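Local structure of uncharacterized metal-dependent hydrolase (Pyrococcus furiosus, 3ICJ) at residues Ala96-Leu107 and Leu231-Met242. The protein binds zinc and probably acts as an amidohydrolase, hydrolysing carbon-nitrogen bonds other than peptide bonds, though its substrate is not known. Numbering follows the deposited sequence.
Sequences AFFDSHLHLDEL and LLSLGVHSVGFM. With ZN (zinc ion), chain B.
Phe97 and Val236 begin a parallel pairing of neighbouring strands that ends in the HxH zinc motif characteristic of the amidohydrolase barrel. Backbone hydrogen bonds alternate between the strands from Phe97 N to Gly235 O, through His237 N to Phe97 O, as far as Met242 N to Leu102 O. Between Asp99 and Leu102 the register slips by one residue, a beta bulge, and there Asp99 OD1 receives His101 N through its anti lone pair in an Asx turn; OD2 is held by Thr433.

The two zinc ligands, His101 and His103, lie within and just after this irregularity. Their NE2 atoms each bind zinc at 2.3 Å, with Asp434 and the carboxylated Lys296 completing the site. Zinc at NE2 and Glu372 at ND1 fix the rotation of the His101 ring, and Met242 CG packs over the centre of one face, 3.3 Å above its plane. His103 ND1 reaches Met242 O in a weak hydrogen bond of 3.1 Å, bent to an N-H...O angle of 120°.

Apolar contacts fill the side towards helix 217-233. Leu102 and Leu231 meet tip to tip, CD2 to CD2 at 3.8 Å. With CG anti to the backbone N (chi1 -178°), the Phe241 ring is carried to the start of helix 104-112, where Leu104 CB lies over one face and the Asp105 carboxylate at its edge.

Helix 217-233 thus packs against helix 104-112 and the paired strands, strand 264-269 continues the sheet beyond 236-244, and helices 442-451 and 463-477 pack around Phe97.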
loop_
_atom_site.group_PDB
_atom_site.type_symbol
_atom_site.label_atom_id
_atom_site.label_comp_id
_atom_site.label_asym_id
_atom_site.label_seq_id
_atom_site.Cartn_x
_atom_site.Cartn_y
_atom_site.Cartn_z
ATOM N N ALA A 96 15.347 7.694 0.246
ATOM C CA ALA A 96 14.125 7.592 -0.521
ATOM C C ALA A 96 12.981 7.073 0.353
ATOM O O ALA A 96 13.207 6.404 1.376
ATOM C CB ALA A 96 14.322 6.707 -1.756
ATOM N N PHE A 97 11.759 7.428 -0.033
ATOM C CA PHE A 97 10.579 6.972 0.687
ATOM C C PHE A 97 10.430 5.463 0.569
ATOM O O PHE A 97 10.846 4.863 -0.422
ATOM C CB PHE A 97 9.323 7.684 0.186
ATOM C CG PHE A 97 9.285 9.146 0.541
ATOM C CD1 PHE A 97 9.040 9.546 1.844
ATOM C CD2 PHE A 97 9.526 10.121 -0.432
ATOM C CE1 PHE A 97 9.031 10.907 2.195
ATOM C CE2 PHE A 97 9.489 11.496 -0.093
ATOM C CZ PHE A 97 9.252 11.874 1.226
ATOM N N PHE A 98 9.845 4.879 1.600
ATOM C CA PHE A 98 9.599 3.458 1.679
ATOM C C PHE A 98 8.136 3.391 2.085
ATOM O O PHE A 98 7.795 3.726 3.224
ATOM C CB PHE A 98 10.517 2.850 2.762
ATOM C CG PHE A 98 10.577 1.324 2.781
ATOM C CD1 PHE A 98 11.799 0.685 2.942
ATOM C CD2 PHE A 98 9.434 0.532 2.616
ATOM C CE1 PHE A 98 11.887 -0.720 2.973
ATOM C CE2 PHE A 98 9.511 -0.874 2.640
ATOM C CZ PHE A 98 10.742 -1.497 2.809
ATOM N N ASP A 99 7.271 2.986 1.148
ATOM C CA ASP A 99 5.851 2.795 1.426
ATOM C C ASP A 99 5.630 1.362 1.924
ATOM O O ASP A 99 5.725 0.398 1.162
ATOM C CB ASP A 99 5.026 3.083 0.150
ATOM C CG ASP A 99 3.524 3.204 0.417
ATOM O OD1 ASP A 99 2.964 2.380 1.148
ATOM O OD2 ASP A 99 2.871 4.104 -0.141
ATOM N N SER A 100 5.324 1.203 3.209
ATOM C CA SER A 100 5.343 -0.144 3.778
ATOM C C SER A 100 4.098 -1.002 3.463
ATOM O O SER A 100 4.064 -2.173 3.814
ATOM C CB SER A 100 5.625 -0.099 5.280
ATOM O OG SER A 100 4.837 0.885 5.917
ATOM N N HIS A 101 3.087 -0.418 2.808
ATOM C CA HIS A 101 1.843 -1.135 2.476
ATOM C C HIS A 101 1.146 -0.542 1.261
ATOM O O HIS A 101 0.490 0.501 1.362
ATOM C CB HIS A 101 0.892 -1.099 3.694
ATOM C CG HIS A 101 -0.380 -1.874 3.529
ATOM N ND1 HIS A 101 -0.772 -2.844 4.427
ATOM C CD2 HIS A 101 -1.374 -1.790 2.609
ATOM C CE1 HIS A 101 -1.936 -3.344 4.050
ATOM N NE2 HIS A 101 -2.325 -2.721 2.953
ATOM N N LEU A 102 1.234 -1.225 0.124
ATOM C CA LEU A 102 0.403 -0.867 -1.006
ATOM C C LEU A 102 0.145 -2.051 -1.940
ATOM O O LEU A 102 0.714 -3.140 -1.772
ATOM C CB LEU A 102 0.962 0.360 -1.764
ATOM C CG LEU A 102 2.434 0.440 -2.167
ATOM C CD1 LEU A 102 2.751 -0.645 -3.184
ATOM C CD2 LEU A 102 2.715 1.817 -2.760
ATOM N N HIS A 103 -0.680 -1.816 -2.952
ATOM C CA HIS A 103 -1.041 -2.868 -3.894
ATOM C C HIS A 103 -0.624 -2.428 -5.274
ATOM O O HIS A 103 -1.346 -1.684 -5.939
ATOM C CB HIS A 103 -2.534 -3.154 -3.815
ATOM C CG HIS A 103 -2.996 -3.489 -2.431
ATOM N ND1 HIS A 103 -3.037 -4.783 -1.956
ATOM C CD2 HIS A 103 -3.406 -2.698 -1.410
ATOM C CE1 HIS A 103 -3.461 -4.776 -0.705
ATOM N NE2 HIS A 103 -3.686 -3.524 -0.347
ATOM N N LEU A 104 0.566 -2.876 -5.690
ATOM C CA LEU A 104 1.171 -2.447 -6.959
ATOM C C LEU A 104 0.314 -2.820 -8.164
ATOM O O LEU A 104 0.209 -2.039 -9.106
ATOM C CB LEU A 104 2.579 -3.064 -7.156
ATOM C CG LEU A 104 3.754 -2.552 -6.352
ATOM C CD1 LEU A 104 5.031 -3.271 -6.762
ATOM C CD2 LEU A 104 3.899 -1.058 -6.562
ATOM N N ASP A 105 -0.274 -4.020 -8.155
ATOM C CA ASP A 105 -1.149 -4.432 -9.268
ATOM C C ASP A 105 -2.399 -3.535 -9.382
ATOM O O ASP A 105 -2.727 -3.023 -10.466
ATOM C CB ASP A 105 -1.524 -5.939 -9.199
ATOM C CG ASP A 105 -1.989 -6.406 -7.792
ATOM O OD1 ASP A 105 -2.043 -5.615 -6.809
ATOM O OD2 ASP A 105 -2.287 -7.613 -7.671
ATOM N N GLU A 106 -3.079 -3.346 -8.257
ATOM C CA GLU A 106 -4.262 -2.482 -8.190
ATOM C C GLU A 106 -3.941 -1.018 -8.484
ATOM O O GLU A 106 -4.722 -0.343 -9.149
ATOM C CB GLU A 106 -4.943 -2.604 -6.827
ATOM C CG GLU A 106 -5.682 -3.915 -6.601
ATOM C CD GLU A 106 -6.438 -3.933 -5.278
ATOM O OE1 GLU A 106 -6.093 -4.749 -4.393
ATOM O OE2 GLU A 106 -7.377 -3.119 -5.117
ATOM N N LEU A 107 -2.797 -0.521 -7.998
ATOM C CA LEU A 107 -2.361 0.838 -8.345
ATOM C C LEU A 107 -2.181 0.959 -9.858
ATOM O O LEU A 107 -2.651 1.915 -10.455
ATOM C CB LEU A 107 -1.072 1.264 -7.618
ATOM C CG LEU A 107 -0.415 2.598 -8.052
ATOM C CD1 LEU A 107 -1.366 3.829 -7.969
ATOM C CD2 LEU A 107 0.883 2.869 -7.256
ATOM N N LEU A 231 5.419 5.446 -8.806
ATOM C CA LEU A 231 6.012 5.512 -7.475
ATOM C C LEU A 231 7.422 6.119 -7.472
ATOM O O LEU A 231 7.741 6.952 -6.603
ATOM C CB LEU A 231 6.032 4.129 -6.814
ATOM C CG LEU A 231 4.637 3.671 -6.370
ATOM C CD1 LEU A 231 4.644 2.173 -6.114
ATOM C CD2 LEU A 231 4.139 4.427 -5.146
ATOM N N LEU A 232 8.244 5.701 -8.439
ATOM C CA LEU A 232 9.596 6.230 -8.609
ATOM C C LEU A 232 9.618 7.741 -8.856
ATOM O O LEU A 232 10.429 8.445 -8.246
ATOM C CB LEU A 232 10.361 5.486 -9.712
ATOM C CG LEU A 232 10.821 4.049 -9.397
ATOM C CD1 LEU A 232 11.405 3.445 -10.663
ATOM C CD2 LEU A 232 11.825 3.994 -8.238
ATOM N N SER A 233 8.711 8.233 -9.708
ATOM C CA SER A 233 8.586 9.671 -9.962
ATOM C C SER A 233 8.183 10.457 -8.722
ATOM O O SER A 233 8.413 11.648 -8.671
ATOM C CB SER A 233 7.580 9.964 -11.079
ATOM O OG SER A 233 6.262 9.898 -10.556
ATOM N N LEU A 234 7.547 9.794 -7.759
ATOM C CA LEU A 234 7.203 10.391 -6.461
ATOM C C LEU A 234 8.287 10.215 -5.375
ATOM O O LEU A 234 8.088 10.609 -4.231
ATOM C CB LEU A 234 5.847 9.857 -5.959
ATOM C CG LEU A 234 4.640 10.119 -6.867
ATOM C CD1 LEU A 234 3.486 9.250 -6.450
ATOM C CD2 LEU A 234 4.224 11.602 -6.870
ATOM N N GLY A 235 9.423 9.618 -5.734
ATOM C CA GLY A 235 10.521 9.399 -4.796
ATOM C C GLY A 235 10.427 8.170 -3.900
ATOM O O GLY A 235 11.137 8.086 -2.896
ATOM N N VAL A 236 9.560 7.219 -4.257
ATOM C CA VAL A 236 9.385 5.979 -3.500
ATOM C C VAL A 236 10.179 4.874 -4.200
ATOM O O VAL A 236 9.914 4.537 -5.374
ATOM C CB VAL A 236 7.865 5.557 -3.389
ATOM C CG1 VAL A 236 7.699 4.251 -2.598
ATOM C CG2 VAL A 236 7.024 6.678 -2.784
ATOM N N HIS A 237 11.166 4.328 -3.503
ATOM C CA HIS A 237 12.063 3.324 -4.098
ATOM C C HIS A 237 11.892 1.918 -3.527
ATOM O O HIS A 237 12.549 0.995 -3.997
ATOM C CB HIS A 237 13.531 3.727 -3.921
ATOM C CG HIS A 237 13.950 4.931 -4.706
ATOM N ND1 HIS A 237 15.275 5.205 -4.969
ATOM C CD2 HIS A 237 13.242 5.961 -5.229
ATOM C CE1 HIS A 237 15.364 6.334 -5.654
ATOM N NE2 HIS A 237 14.144 6.821 -5.811
ATOM N N SER A 238 11.069 1.771 -2.485
ATOM C CA SER A 238 10.828 0.463 -1.845
ATOM C C SER A 238 9.384 0.387 -1.375
ATOM O O SER A 238 8.821 1.401 -0.944
ATOM C CB SER A 238 11.775 0.223 -0.643
ATOM O OG SER A 238 13.101 0.681 -0.877
ATOM N N VAL A 239 8.777 -0.799 -1.475
ATOM C CA VAL A 239 7.371 -0.989 -1.133
ATOM C C VAL A 239 7.147 -2.310 -0.414
ATOM O O VAL A 239 7.842 -3.300 -0.671
ATOM C CB VAL A 239 6.398 -0.920 -2.362
ATOM C CG1 VAL A 239 6.380 0.478 -2.980
ATOM C CG2 VAL A 239 6.753 -1.957 -3.425
ATOM N N GLY A 240 6.203 -2.317 0.518
ATOM C CA GLY A 240 5.652 -3.580 0.984
ATOM C C GLY A 240 4.472 -3.824 0.081
ATOM O O GLY A 240 3.500 -3.052 0.097
ATOM N N PHE A 241 4.565 -4.854 -0.758
ATOM C CA PHE A 241 3.477 -5.200 -1.680
ATOM C C PHE A 241 2.592 -6.263 -1.009
ATOM O O PHE A 241 3.006 -7.426 -0.854
ATOM C CB PHE A 241 4.109 -5.659 -3.007
ATOM C CG PHE A 241 3.130 -6.031 -4.122
ATOM C CD1 PHE A 241 1.737 -5.877 -4.003
ATOM C CD2 PHE A 241 3.640 -6.500 -5.321
ATOM C CE1 PHE A 241 0.877 -6.229 -5.053
ATOM C CE2 PHE A 241 2.800 -6.856 -6.396
ATOM C CZ PHE A 241 1.405 -6.704 -6.263
ATOM N N MET A 242 1.376 -5.863 -0.611
ATOM C CA MET A 242 0.479 -6.724 0.177
ATOM C C MET A 242 -0.471 -7.475 -0.736
ATOM O O MET A 242 -0.797 -6.977 -1.795
ATOM C CB MET A 242 -0.384 -5.905 1.152
ATOM C CG MET A 242 0.347 -5.211 2.301
ATOM S SD MET A 242 1.273 -6.235 3.460
ATOM C CE MET A 242 2.815 -5.588 2.858
HETATM ZN ZN ZN B . -4.293 -2.912 1.794
HETATM O O HOH W 1 13.303 3.241 -0.239
#